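Local coordinates for protein hyperpolarization-activated (Ih) channel (Strongylocentrotus purpuratus, PDB 2PTM) that binds cyclic AMP through its C-terminal region and probably forms a hyperpolarization-activated, voltage-gated cation channel in the cell membrane, at residues Tyr38-Arg43 and Glu160-Leu165; Pro77-Ala82 and Met115-Gln120; Val123-Ile126 and Ile132-Ser135; Glu144-Leu147 and Arg152-Ala155. All coordinates share one frame; numbering follows the deposited sequence.

Contact 1 ties helix 28-42 of the C-linker to the cyclic nucleotide-binding domain; the others run through that domain toward its ligand. Contact 1 is also the longest-range, and along the chain its two halves bracket the other three contacts, which come in series. Contacts 1 and 2 lie about 19 Å apart between centres and reach the same antiparallel sheet, through neighbouring strands 163-169 and 114-118. Contact 3 is a hairpin of the second sheet. Contacts 3 and 4, with centres about 14 Å apart, both touch cyclic AMP, whereas contacts 1 and 4 lie on opposite sides of the chain's centre. The helix docking site and the nucleotide site therefore lie apart, with no direct touch between contacts 1 and 4.

Contact 1. Residues Tyr38-Arg43 and Glu160-Leu165; sequences YEYRYR and ETYCTL. With NCO (cobalt hexammine(III)), chain B.
The seam between the helical C-linker and the beta-roll of the cyclic nucleotide-binding domain is closed here by two tyrosines, Tyr40 from the last full turn of helix 28-42 and Tyr162 from the loop leading into strand 163-169. Their rings form an offset stack, with centroids 4.1 Å apart and planes inclined by 20°. The side chains run past each other in opposite directions: CD2 of Tyr162 sits over the centre of the Tyr40 ring, 3.4 Å from Tyr40 CG, while CB of Tyr162 lies over the same ring nearer its phenol end and makes a CH-pi contact, 4.0 Å from the ring centroid. Tyr40 reaches across because its CG is anti to the backbone N (chi1 -176°), which sends the ring out from the helix. The opposite face of that ring is met by Arg43 NH2 near the rim, and at the ring edge CE2 approaches CG2 of Thr164. Replacing Tyr40 by an alanine is likely to leave the Tyr162 ring without its stacking partner and open a gap between helix and loop. The phenol of Tyr162 is tied elsewhere, to Gln100, and Tyr40 also rests on Val98 of strand 95-99. On the helix surface Glu39 holds a cobalt hexammine ion, which is also bound by Asp36. Its extended chain presents OE1 to two ammines, with Glu39 OE1 2.9 Å from both N4 and N6 of the ion, while OE2 of Glu39 takes N1 at 3.2 Å.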
loop_
_atom_site.group_PDB
_atom_site.type_symbol
_atom_site.label_atom_id
_atom_site.label_comp_id
_atom_site.label_asym_id
_atom_site.label_seq_id
_atom_site.Cartn_x
_atom_site.Cartn_y
_atom_site.Cartn_z
ATOM N N TYR A 38 23.896 -8.703 -8.279
ATOM C CA TYR A 38 23.594 -9.284 -6.967
ATOM C C TYR A 38 24.864 -9.480 -6.164
ATOM O O TYR A 38 24.891 -9.226 -4.963
ATOM C CB TYR A 38 22.856 -10.618 -7.091
ATOM C CG TYR A 38 21.352 -10.473 -7.206
ATOM C CD1 TYR A 38 20.738 -10.393 -8.445
ATOM C CD2 TYR A 38 20.550 -10.404 -6.072
ATOM C CE1 TYR A 38 19.366 -10.250 -8.557
ATOM C CE2 TYR A 38 19.175 -10.261 -6.174
ATOM C CZ TYR A 38 18.592 -10.190 -7.421
ATOM O OH TYR A 38 17.230 -10.054 -7.546
ATOM N N GLU A 39 25.917 -9.946 -6.826
ATOM C CA GLU A 39 27.177 -10.173 -6.137
ATOM C C GLU A 39 27.738 -8.853 -5.632
ATOM O O GLU A 39 28.180 -8.751 -4.488
ATOM C CB GLU A 39 28.205 -10.844 -7.051
ATOM C CG GLU A 39 29.540 -11.079 -6.330
ATOM C CD GLU A 39 30.647 -11.540 -7.254
ATOM O OE1 GLU A 39 30.810 -10.945 -8.337
ATOM O OE2 GLU A 39 31.359 -12.499 -6.897
ATOM N N TYR A 40 27.723 -7.837 -6.489
ATOM C CA TYR A 40 28.298 -6.540 -6.126
ATOM C C TYR A 40 27.526 -5.881 -4.995
ATOM O O TYR A 40 28.112 -5.356 -4.040
ATOM C CB TYR A 40 28.343 -5.584 -7.323
ATOM C CG TYR A 40 29.018 -4.276 -6.973
ATOM C CD1 TYR A 40 30.386 -4.097 -7.171
ATOM C CD2 TYR A 40 28.298 -3.231 -6.411
ATOM C CE1 TYR A 40 31.008 -2.893 -6.834
ATOM C CE2 TYR A 40 28.911 -2.035 -6.073
ATOM C CZ TYR A 40 30.261 -1.872 -6.289
ATOM O OH TYR A 40 30.863 -0.676 -5.944
ATOM N N ARG A 41 26.206 -5.888 -5.112
ATOM C CA ARG A 41 25.386 -5.182 -4.138
ATOM C C ARG A 41 25.327 -5.901 -2.803
ATOM O O ARG A 41 25.488 -5.275 -1.756
ATOM C CB ARG A 41 23.969 -4.961 -4.647
ATOM C CG ARG A 41 23.132 -4.244 -3.611
ATOM C CD ARG A 41 21.780 -3.822 -4.127
ATOM N NE ARG A 41 20.956 -3.283 -3.045
ATOM C CZ ARG A 41 19.725 -2.815 -3.210
ATOM N NH1 ARG A 41 19.173 -2.804 -4.417
ATOM N NH2 ARG A 41 19.049 -2.347 -2.171
ATOM N N TYR A 42 25.098 -7.211 -2.837
ATOM C CA TYR A 42 24.790 -7.949 -1.610
ATOM C C TYR A 42 25.976 -8.726 -1.046
ATOM O O TYR A 42 26.028 -9.003 0.155
ATOM C CB TYR A 42 23.557 -8.853 -1.798
ATOM C CG TYR A 42 22.303 -8.094 -2.205
ATOM C CD1 TYR A 42 21.573 -7.356 -1.275
ATOM C CD2 TYR A 42 21.851 -8.112 -3.517
ATOM C CE1 TYR A 42 20.432 -6.654 -1.645
ATOM C CE2 TYR A 42 20.709 -7.408 -3.897
ATOM C CZ TYR A 42 20.005 -6.686 -2.955
ATOM O OH TYR A 42 18.875 -5.990 -3.335
ATOM N N ARG A 43 26.929 -9.066 -1.909
ATOM C CA ARG A 43 28.160 -9.729 -1.475
ATOM C C ARG A 43 27.892 -11.000 -0.672
ATOM O O ARG A 43 28.603 -11.297 0.295
ATOM C CB ARG A 43 29.033 -8.769 -0.662
ATOM C CG ARG A 43 29.415 -7.489 -1.406
ATOM C CD ARG A 43 30.346 -7.776 -2.574
ATOM N NE ARG A 43 30.725 -6.560 -3.296
ATOM C CZ ARG A 43 31.631 -5.690 -2.859
ATOM N NH1 ARG A 43 32.241 -5.905 -1.701
ATOM N NH2 ARG A 43 31.925 -4.608 -3.572
ATOM N N GLU A 160 30.272 5.605 -15.178
ATOM C CA GLU A 160 31.556 5.141 -15.688
ATOM C C GLU A 160 31.971 3.884 -14.925
ATOM O O GLU A 160 32.536 2.973 -15.504
ATOM C CB GLU A 160 32.640 6.225 -15.557
ATOM C CG GLU A 160 32.515 7.383 -16.530
ATOM C CD GLU A 160 33.119 7.069 -17.887
ATOM O OE1 GLU A 160 33.882 7.909 -18.402
ATOM O OE2 GLU A 160 32.845 5.973 -18.430
ATOM N N THR A 161 31.670 3.843 -13.627
ATOM C CA THR A 161 32.097 2.758 -12.754
ATOM C C THR A 161 30.840 2.154 -12.150
ATOM O O THR A 161 29.741 2.585 -12.475
ATOM C CB THR A 161 32.952 3.298 -11.600
ATOM O OG1 THR A 161 32.159 4.186 -10.801
ATOM C CG2 THR A 161 34.173 4.064 -12.121
ATOM N N TYR A 162 30.987 1.156 -11.286
ATOM C CA TYR A 162 29.882 0.805 -10.403
ATOM C C TYR A 162 29.604 2.041 -9.555
ATOM O O TYR A 162 30.542 2.705 -9.108
ATOM C CB TYR A 162 30.251 -0.383 -9.503
ATOM C CG TYR A 162 29.882 -1.711 -10.109
ATOM C CD1 TYR A 162 30.711 -2.324 -11.036
ATOM C CD2 TYR A 162 28.687 -2.344 -9.767
ATOM C CE1 TYR A 162 30.369 -3.539 -11.605
ATOM C CE2 TYR A 162 28.331 -3.545 -10.328
ATOM C CZ TYR A 162 29.176 -4.142 -11.250
ATOM O OH TYR A 162 28.828 -5.341 -11.813
ATOM N N CYS A 163 28.330 2.352 -9.329
ATOM C CA CYS A 163 27.968 3.522 -8.534
ATOM C C CYS A 163 27.010 3.135 -7.438
ATOM O O CYS A 163 26.047 2.411 -7.675
ATOM C CB CYS A 163 27.324 4.612 -9.402
ATOM S SG CYS A 163 28.492 5.369 -10.561
ATOM N N THR A 164 27.287 3.613 -6.236
ATOM C CA THR A 164 26.348 3.468 -5.145
ATOM C C THR A 164 25.789 4.856 -4.877
ATOM O O THR A 164 26.534 5.798 -4.601
ATOM C CB THR A 164 27.026 2.879 -3.908
ATOM O OG1 THR A 164 28.151 3.688 -3.560
ATOM C CG2 THR A 164 27.526 1.479 -4.210
ATOM N N LEU A 165 24.476 4.972 -4.998
ATOM C CA LEU A 165 23.783 6.252 -4.918
ATOM C C LEU A 165 22.730 6.192 -3.823
ATOM O O LEU A 165 22.297 5.100 -3.419
ATOM C CB LEU A 165 23.073 6.549 -6.249
ATOM C CG LEU A 165 23.912 6.414 -7.519
ATOM C CD1 LEU A 165 23.058 6.649 -8.760
ATOM C CD2 LEU A 165 25.069 7.404 -7.458
HETATM CO CO NCO B . 31.466 -13.529 -11.192
HETATM N N1 NCO B . 31.470 -14.549 -9.292
HETATM N N2 NCO B . 33.237 -14.622 -11.801
HETATM N N3 NCO B . 30.146 -14.991 -12.225
HETATM N N4 NCO B . 32.818 -11.828 -10.270
HETATM N N5 NCO B . 31.514 -12.464 -13.077
HETATM N N6 NCO B . 29.656 -12.429 -10.506
#

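Contact 2. Residues Pro77-Ala82 and Met115-Gln120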
loop_
_atom_site.group_PDB
_atom_site.type_symbol
_atom_site.label_atom_id
_atom_site.label_comp_id
_atom_site.label_asym_id
_atom_site.label_seq_id
_atom_site.Cartn_x
_atom_site.Cartn_y
_atom_site.Cartn_z
ATOM N N PRO A 77 29.478 18.561 0.313
ATOM C CA PRO A 77 29.658 19.942 0.774
ATOM C C PRO A 77 28.317 20.613 1.049
ATOM O O PRO A 77 28.240 21.475 1.916
ATOM C CB PRO A 77 30.365 20.614 -0.407
ATOM C CG PRO A 77 31.064 19.484 -1.121
ATOM C CD PRO A 77 30.109 18.329 -1.000
ATOM N N PHE A 78 27.278 20.193 0.327
ATOM C CA PHE A 78 25.922 20.703 0.507
ATOM C C PHE A 78 25.486 20.665 1.976
ATOM O O PHE A 78 24.793 21.570 2.449
ATOM C CB PHE A 78 24.954 19.903 -0.378
ATOM C CG PHE A 78 23.504 20.268 -0.203
ATOM C CD1 PHE A 78 23.043 21.529 -0.545
ATOM C CD2 PHE A 78 22.596 19.337 0.277
ATOM C CE1 PHE A 78 21.709 21.859 -0.393
ATOM C CE2 PHE A 78 21.258 19.659 0.433
ATOM C CZ PHE A 78 20.813 20.919 0.099
ATOM N N PHE A 79 25.910 19.629 2.698
ATOM C CA PHE A 79 25.495 19.440 4.090
ATOM C C PHE A 79 26.322 20.231 5.099
ATOM O O PHE A 79 26.024 20.208 6.293
ATOM C CB PHE A 79 25.538 17.960 4.476
ATOM C CG PHE A 79 24.518 17.116 3.775
ATOM C CD1 PHE A 79 23.211 17.548 3.643
ATOM C CD2 PHE A 79 24.863 15.874 3.269
ATOM C CE1 PHE A 79 22.270 16.764 3.004
ATOM C CE2 PHE A 79 23.929 15.086 2.628
ATOM C CZ PHE A 79 22.630 15.532 2.494
ATOM N N VAL A 80 27.358 20.919 4.626
ATOM C CA VAL A 80 28.235 21.678 5.512
ATOM C C VAL A 80 27.498 22.847 6.160
ATOM O O VAL A 80 26.974 23.721 5.469
ATOM C CB VAL A 80 29.475 22.173 4.755
ATOM N N GLY A 81 27.457 22.849 7.489
ATOM C CA GLY A 81 26.812 23.913 8.237
ATOM C C GLY A 81 25.298 23.815 8.262
ATOM O O GLY A 81 24.626 24.665 8.849
ATOM N N ALA A 82 24.762 22.777 7.622
ATOM C CA ALA A 82 23.321 22.563 7.571
ATOM C C ALA A 82 22.760 22.298 8.961
ATOM O O ALA A 82 23.478 21.856 9.857
ATOM C CB ALA A 82 22.991 21.394 6.644
ATOM N N MET A 115 16.052 12.604 -7.273
ATOM C CA MET A 115 17.431 13.050 -7.472
ATOM C C MET A 115 18.355 12.077 -6.756
ATOM O O MET A 115 17.883 11.198 -6.028
ATOM C CB MET A 115 17.651 14.462 -6.930
ATOM C CG MET A 115 17.565 14.549 -5.412
ATOM S SD MET A 115 18.237 16.106 -4.837
ATOM C CE MET A 115 19.944 15.943 -5.331
ATOM N N PHE A 116 19.662 12.239 -6.964
ATOM C CA PHE A 116 20.649 11.255 -6.509
ATOM C C PHE A 116 21.851 11.894 -5.834
ATOM O O PHE A 116 22.383 12.895 -6.322
ATOM C CB PHE A 116 21.173 10.445 -7.696
ATOM C CG PHE A 116 20.099 9.751 -8.481
ATOM C CD1 PHE A 116 19.779 8.423 -8.216
ATOM C CD2 PHE A 116 19.412 10.421 -9.487
ATOM C CE1 PHE A 116 18.789 7.776 -8.944
ATOM C CE2 PHE A 116 18.418 9.782 -10.208
ATOM C CZ PHE A 116 18.103 8.460 -9.937
ATOM N N PHE A 117 22.291 11.295 -4.732
ATOM C CA PHE A 117 23.551 11.662 -4.087
ATOM C C PHE A 117 24.533 10.537 -4.344
ATOM O O PHE A 117 24.178 9.367 -4.190
ATOM C CB PHE A 117 23.354 11.824 -2.577
ATOM C CG PHE A 117 22.496 12.994 -2.210
ATOM C CD1 PHE A 117 23.066 14.231 -1.950
ATOM C CD2 PHE A 117 21.117 12.867 -2.149
ATOM C CE1 PHE A 117 22.279 15.316 -1.619
ATOM C CE2 PHE A 117 20.316 13.955 -1.820
ATOM C CZ PHE A 117 20.898 15.178 -1.555
ATOM N N ILE A 118 25.764 10.878 -4.725
ATOM C CA ILE A 118 26.764 9.859 -5.023
ATOM C C ILE A 118 27.548 9.488 -3.768
ATOM O O ILE A 118 28.271 10.316 -3.207
ATOM C CB ILE A 118 27.763 10.333 -6.102
ATOM C CG1 ILE A 118 27.025 10.719 -7.392
ATOM C CG2 ILE A 118 28.807 9.256 -6.394
ATOM C CD1 ILE A 118 27.949 11.305 -8.482
ATOM N N GLN A 119 27.396 8.250 -3.312
ATOM C CA GLN A 119 28.228 7.782 -2.216
ATOM C C GLN A 119 29.571 7.431 -2.806
ATOM O O GLN A 119 30.605 7.986 -2.420
ATOM C CB GLN A 119 27.645 6.548 -1.547
ATOM C CG GLN A 119 28.559 6.007 -0.435
ATOM C CD GLN A 119 27.943 4.838 0.270
ATOM O OE1 GLN A 119 27.778 3.763 -0.312
ATOM N NE2 GLN A 119 27.575 5.037 1.525
ATOM N N GLN A 120 29.555 6.517 -3.769
ATOM C CA GLN A 120 30.785 6.168 -4.463
ATOM C C GLN A 120 30.553 5.930 -5.939
ATOM O O GLN A 120 29.549 5.347 -6.324
ATOM C CB GLN A 120 31.439 4.951 -3.815
ATOM C CG GLN A 120 32.385 5.351 -2.687
ATOM C CD GLN A 120 33.197 4.196 -2.169
ATOM O OE1 GLN A 120 34.425 4.180 -2.291
ATOM N NE2 GLN A 120 32.521 3.217 -1.579
#
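Aromatic contacts dominate the meeting of Phe78 and Phe79 with Phe117, which joins the short 3-10 turn between helices 70-75 and 84-93 to strand 114-118 of the beta-roll. Phe79 and Phe117 approach from opposite directions. Their planes are tilted by only 21°, yet the rings are slid so far apart, with centroids 5.8 Å from each other, that they barely overlap; the nearest atoms are Phe79 CZ and Phe117 CE1 at 4.1 Å. Both rings have CG anti to the carbonyl carbon, with chi1 of -68° in Phe79 and -67° in Phe117, and in Phe117 this brings CE1 close to both Phe78 and Phe79.

Looser apolar packing completes the cluster. CD2 of Phe78 lies at the edge of the Phe117 ring, 4.5 Å from Phe117 CE1, and one face of Phe117 receives the methyl CE of Met115, set toward the rim. Beyond the pair of segments, Phe78 packs on Met183, Thr186 and Met187 of helix 181-192, and Phe79 on Phe86 and Val90 of helix 84-93.

No hydrogen bond crosses between the segments; those present lie within each one or run to neighbouring strands. Val80 N bonds to Pro77 O at 2.9 Å within the 3-10 turn, and a type II turn follows from Phe79 to Ala82. On the strand side, Gln119 and Gln120 both face Thr164 in a classic beta bulge.

The 77-82 segment thus meets the strand through apolar side chains alone, a contact that sets few directional demands on the rings.

Contact 3. Residues Val123-Ile126 and Ile132-Ser135. With CMP (adenosine-3',5'-cyclic-monophosphate), chain C.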
loop_
_atom_site.group_PDB
_atom_site.type_symbol
_atom_site.label_atom_id
_atom_site.label_comp_id
_atom_site.label_asym_id
_atom_site.label_seq_id
_atom_site.Cartn_x
_atom_site.Cartn_y
_atom_site.Cartn_z
ATOM N N VAL A 123 30.233 9.394 -12.559
ATOM C CA VAL A 123 29.263 9.490 -13.644
ATOM C C VAL A 123 29.656 10.607 -14.605
ATOM O O VAL A 123 30.347 11.554 -14.217
ATOM C CB VAL A 123 27.819 9.728 -13.116
ATOM C CG1 VAL A 123 27.422 8.620 -12.167
ATOM C CG2 VAL A 123 27.715 11.074 -12.420
ATOM N N ASP A 124 29.242 10.469 -15.864
ATOM C CA ASP A 124 29.435 11.509 -16.870
ATOM C C ASP A 124 28.126 12.243 -17.089
ATOM O O ASP A 124 27.070 11.613 -17.157
ATOM C CB ASP A 124 29.863 10.893 -18.203
ATOM C CG ASP A 124 31.288 10.380 -18.185
ATOM O OD1 ASP A 124 32.113 10.877 -17.386
ATOM O OD2 ASP A 124 31.585 9.481 -18.991
ATOM N N ILE A 125 28.198 13.570 -17.193
ATOM C CA ILE A 125 27.048 14.390 -17.557
ATOM C C ILE A 125 27.117 14.638 -19.065
ATOM O O ILE A 125 28.047 15.277 -19.544
ATOM C CB ILE A 125 27.071 15.748 -16.808
ATOM C CG1 ILE A 125 27.209 15.534 -15.289
ATOM C CG2 ILE A 125 25.841 16.587 -17.154
ATOM C CD1 ILE A 125 26.155 14.643 -14.689
ATOM N N ILE A 126 26.141 14.127 -19.809
ATOM C CA ILE A 126 26.194 14.146 -21.268
ATOM C C ILE A 126 25.095 15.030 -21.851
ATOM O O ILE A 126 23.911 14.761 -21.657
ATOM C CB ILE A 126 26.047 12.711 -21.838
ATOM C CG1 ILE A 126 27.038 11.764 -21.144
ATOM C CG2 ILE A 126 26.204 12.715 -23.363
ATOM C CD1 ILE A 126 26.959 10.325 -21.611
ATOM N N ILE A 132 30.328 15.605 -23.319
ATOM C CA ILE A 132 30.379 15.404 -21.881
ATOM C C ILE A 132 30.703 16.736 -21.226
ATOM O O ILE A 132 31.789 17.286 -21.425
ATOM C CB ILE A 132 31.429 14.354 -21.513
ATOM C CG1 ILE A 132 31.048 13.008 -22.143
ATOM C CG2 ILE A 132 31.568 14.239 -19.988
ATOM C CD1 ILE A 132 32.102 11.933 -21.989
ATOM N N ALA A 133 29.745 17.279 -20.483
ATOM C CA ALA A 133 29.937 18.575 -19.838
ATOM C C ALA A 133 30.950 18.435 -18.714
ATOM O O ALA A 133 31.823 19.273 -18.534
ATOM C CB ALA A 133 28.616 19.102 -19.299
ATOM N N THR A 134 30.826 17.356 -17.958
ATOM C CA THR A 134 31.677 17.145 -16.806
ATOM C C THR A 134 31.417 15.753 -16.260
ATOM O O THR A 134 30.510 15.057 -16.724
ATOM C CB THR A 134 31.377 18.175 -15.704
ATOM O OG1 THR A 134 32.414 18.145 -14.716
ATOM C CG2 THR A 134 30.033 17.875 -15.045
ATOM N N SER A 135 32.230 15.349 -15.289
ATOM C CA SER A 135 32.005 14.101 -14.573
ATOM C C SER A 135 31.852 14.427 -13.102
ATOM O O SER A 135 32.448 15.390 -12.617
ATOM C CB SER A 135 33.170 13.132 -14.789
ATOM O OG SER A 135 33.413 12.959 -16.177
HETATM P P CMP C . 18.424 17.003 -14.140
HETATM O O1P CMP C . 18.124 17.937 -15.354
HETATM O O2P CMP C . 17.337 16.732 -13.212
HETATM O "O5'" CMP C . 19.098 15.744 -14.880
HETATM C "C5'" CMP C . 20.438 15.655 -15.304
HETATM C "C4'" CMP C . 21.422 16.191 -14.273
HETATM O "O4'" CMP C . 22.729 16.491 -14.749
HETATM C "C3'" CMP C . 20.937 17.562 -13.866
HETATM O "O3'" CMP C . 19.651 17.741 -13.380
HETATM C "C2'" CMP C . 22.063 18.171 -13.029
HETATM O "O2'" CMP C . 22.101 17.519 -11.767
HETATM C "C1'" CMP C . 23.240 17.533 -13.843
HETATM N N9 CMP C . 23.925 18.507 -14.642
HETATM C C8 CMP C . 23.507 19.140 -15.839
HETATM N N7 CMP C . 24.439 19.969 -16.339
HETATM C C5 CMP C . 25.507 19.906 -15.436
HETATM C C6 CMP C . 26.782 20.537 -15.353
HETATM N N6 CMP C . 27.192 21.415 -16.323
HETATM N N1 CMP C . 27.593 20.248 -14.291
HETATM C C2 CMP C . 27.168 19.361 -13.363
HETATM N N3 CMP C . 26.002 18.682 -13.307
HETATM C C4 CMP C . 25.208 18.971 -14.366
#
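The hairpin of strands 123-126 and 132-136, at the border of one beta-roll sheet, turns alternate side chains to different jobs. Ile125 and Thr134 lie side by side and point the same way, toward cyclic AMP, with Ile125 CG1 3.7 Å from Thr134 CG2. The methyl CG2 of Thr134 approaches N1 of the adenine at 3.5 Å, and CG2 of Ile125 meets the base at N9 and C8 while its CD1 turns toward the ribose. Thr134 gains this contact by placing OG1 anti to the backbone N (chi1 -167°), which leaves CG2 between N and the carbonyl carbon.

On the other face Asp124, Ile126, Ile132 and Ser135 gather. Ser135 OG donates to Asp124 OD1 at 2.7 Å, meeting that oxygen nearly end-on to its C-O bond. With an alanine in place of Asp124, the Ser135 hydroxyl is likely to lose this acceptor and be freer to turn. Asp124 OD2 lies close to the carboxylate of Glu160, a proximity that might raise the pKa of one of the two acids. The Asp124 and Ile132 side chains cross obliquely, with Ile132 CD1 near Asp124 OD2, and Ile126 CG1 packs on Ile132 CG1 at 4.3 Å.

Contact 4. Residues Glu144-Leu147 and Arg152-Ala155. With CMP (adenosine-3',5'-cyclic-monophosphate), chain C.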
loop_
_atom_site.group_PDB
_atom_site.type_symbol
_atom_site.label_atom_id
_atom_site.label_comp_id
_atom_site.label_asym_id
_atom_site.label_seq_id
_atom_site.Cartn_x
_atom_site.Cartn_y
_atom_site.Cartn_z
ATOM N N GLU A 144 18.749 17.067 -9.713
ATOM C CA GLU A 144 17.961 18.015 -8.935
ATOM C C GLU A 144 17.255 19.064 -9.803
ATOM O O GLU A 144 16.224 19.607 -9.404
ATOM C CB GLU A 144 18.834 18.716 -7.883
ATOM C CG GLU A 144 19.671 19.874 -8.413
ATOM C CD GLU A 144 20.890 19.433 -9.198
ATOM O OE1 GLU A 144 21.163 18.223 -9.283
ATOM O OE2 GLU A 144 21.594 20.308 -9.734
ATOM N N ILE A 145 17.814 19.365 -10.971
ATOM C CA ILE A 145 17.315 20.493 -11.767
ATOM C C ILE A 145 15.855 20.274 -12.115
ATOM O O ILE A 145 15.005 21.146 -11.904
ATOM C CB ILE A 145 18.098 20.688 -13.097
ATOM C CG1 ILE A 145 19.583 20.930 -12.850
ATOM C CG2 ILE A 145 17.501 21.833 -13.888
ATOM C CD1 ILE A 145 19.844 21.941 -11.822
ATOM N N CYS A 146 15.569 19.091 -12.647
ATOM C CA CYS A 146 14.216 18.705 -13.045
ATOM C C CYS A 146 13.220 18.797 -11.884
ATOM O O CYS A 146 12.058 19.147 -12.074
ATOM C CB CYS A 146 14.264 17.277 -13.589
ATOM S SG CYS A 146 12.730 16.633 -14.189
ATOM N N LEU A 147 13.675 18.475 -10.677
ATOM C CA LEU A 147 12.814 18.559 -9.492
ATOM C C LEU A 147 12.529 20.005 -9.099
ATOM O O LEU A 147 11.497 20.303 -8.500
ATOM C CB LEU A 147 13.447 17.830 -8.303
ATOM C CG LEU A 147 13.782 16.350 -8.493
ATOM C CD1 LEU A 147 14.082 15.721 -7.153
ATOM C CD2 LEU A 147 12.625 15.645 -9.151
ATOM N N ARG A 152 11.822 19.031 -17.533
ATOM C CA ARG A 152 12.438 17.776 -17.958
ATOM C C ARG A 152 13.919 17.727 -17.621
ATOM O O ARG A 152 14.526 18.755 -17.359
ATOM C CB ARG A 152 12.242 17.569 -19.459
ATOM C CG ARG A 152 10.780 17.567 -19.884
ATOM C CD ARG A 152 10.642 17.527 -21.391
ATOM N NE ARG A 152 9.240 17.462 -21.803
ATOM C CZ ARG A 152 8.606 16.329 -22.093
ATOM N NH1 ARG A 152 9.255 15.175 -22.028
ATOM N NH2 ARG A 152 7.332 16.344 -22.464
ATOM N N ARG A 153 14.488 16.521 -17.632
ATOM C CA ARG A 153 15.928 16.330 -17.450
ATOM C C ARG A 153 16.709 17.121 -18.500
ATOM O O ARG A 153 16.377 17.065 -19.679
ATOM C CB ARG A 153 16.279 14.849 -17.574
ATOM C CG ARG A 153 15.555 13.917 -16.586
ATOM C CD ARG A 153 15.927 14.200 -15.143
ATOM N NE ARG A 153 15.607 13.074 -14.269
ATOM C CZ ARG A 153 15.748 13.084 -12.947
ATOM N NH1 ARG A 153 16.197 14.171 -12.335
ATOM N NH2 ARG A 153 15.444 11.998 -12.236
ATOM N N VAL A 154 17.753 17.845 -18.083
ATOM C CA VAL A 154 18.473 18.717 -19.019
ATOM C C VAL A 154 19.733 18.088 -19.604
ATOM O O VAL A 154 20.376 18.667 -20.480
ATOM C CB VAL A 154 18.802 20.101 -18.409
ATOM C CG1 VAL A 154 17.545 20.725 -17.830
ATOM C CG2 VAL A 154 19.903 19.992 -17.352
ATOM N N ALA A 155 20.063 16.891 -19.134
ATOM C CA ALA A 155 21.268 16.203 -19.568
ATOM C C ALA A 155 21.058 14.736 -19.263
ATOM O O ALA A 155 20.165 14.397 -18.494
ATOM C CB ALA A 155 22.483 16.729 -18.801
HETATM P P CMP C . 18.424 17.003 -14.140
HETATM O O1P CMP C . 18.124 17.937 -15.354
HETATM O O2P CMP C . 17.337 16.732 -13.212
HETATM O "O5'" CMP C . 19.098 15.744 -14.880
HETATM C "C5'" CMP C . 20.438 15.655 -15.304
HETATM C "C4'" CMP C . 21.422 16.191 -14.273
HETATM O "O4'" CMP C . 22.729 16.491 -14.749
HETATM C "C3'" CMP C . 20.937 17.562 -13.866
HETATM O "O3'" CMP C . 19.651 17.741 -13.380
HETATM C "C2'" CMP C . 22.063 18.171 -13.029
HETATM O "O2'" CMP C . 22.101 17.519 -11.767
HETATM C "C1'" CMP C . 23.240 17.533 -13.843
HETATM N N9 CMP C . 23.925 18.507 -14.642
HETATM C C8 CMP C . 23.507 19.140 -15.839
HETATM N N7 CMP C . 24.439 19.969 -16.339
HETATM C C5 CMP C . 25.507 19.906 -15.436
HETATM C C6 CMP C . 26.782 20.537 -15.353
HETATM N N6 CMP C . 27.192 21.415 -16.323
HETATM N N1 CMP C . 27.593 20.248 -14.291
HETATM C C2 CMP C . 27.168 19.361 -13.363
HETATM N N3 CMP C . 26.002 18.682 -13.307
HETATM C C4 CMP C . 25.208 18.971 -14.366
#
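Arg153 folds back from its loop to grip the cyclic phosphate, its path running alongside Cys146 in the first turn of the short helix 145-149. CB begins near the ester oxygen O5' of the nucleotide. With the chain bent at chi2 (-64°), CD comes to 3.8 Å from CB of Cys146 and passes close to both O5' and O2P. At the tip, NH1 donates to O2P, with Arg153 NH1 2.9 Å from that oxygen, which lies in the guanidinium plane at its edge. NH2 turns to the carbonyl of Arg114, so a second-shell bond helps to fix the rotation of the group.

The phosphate is held by backbone as well. Cys146 N gives a bond to O2P at 3.0 Å, so that oxygen is gripped twice; Val154 N reaches O1P at 2.8 Å, fairly straight at 164°. The N-terminal end of the short helix would probably add a favourable field around this anion. Ile145 and Val154 cross at about a right angle, CG2 of Ile145 lying 4.1 Å from CG1 of Val154, beside the phosphate. Farther along the ligand, the ribose O2' donates to OE1 of Glu144 at 2.7 Å, while OE2 of that glutamate forms a salt bridge with Arg194. A short helix and the following loop closing round a cyclic phosphate, with one arginine and backbone amides, make up the phosphate-binding cassette typical of cyclic nucleotide-binding domains.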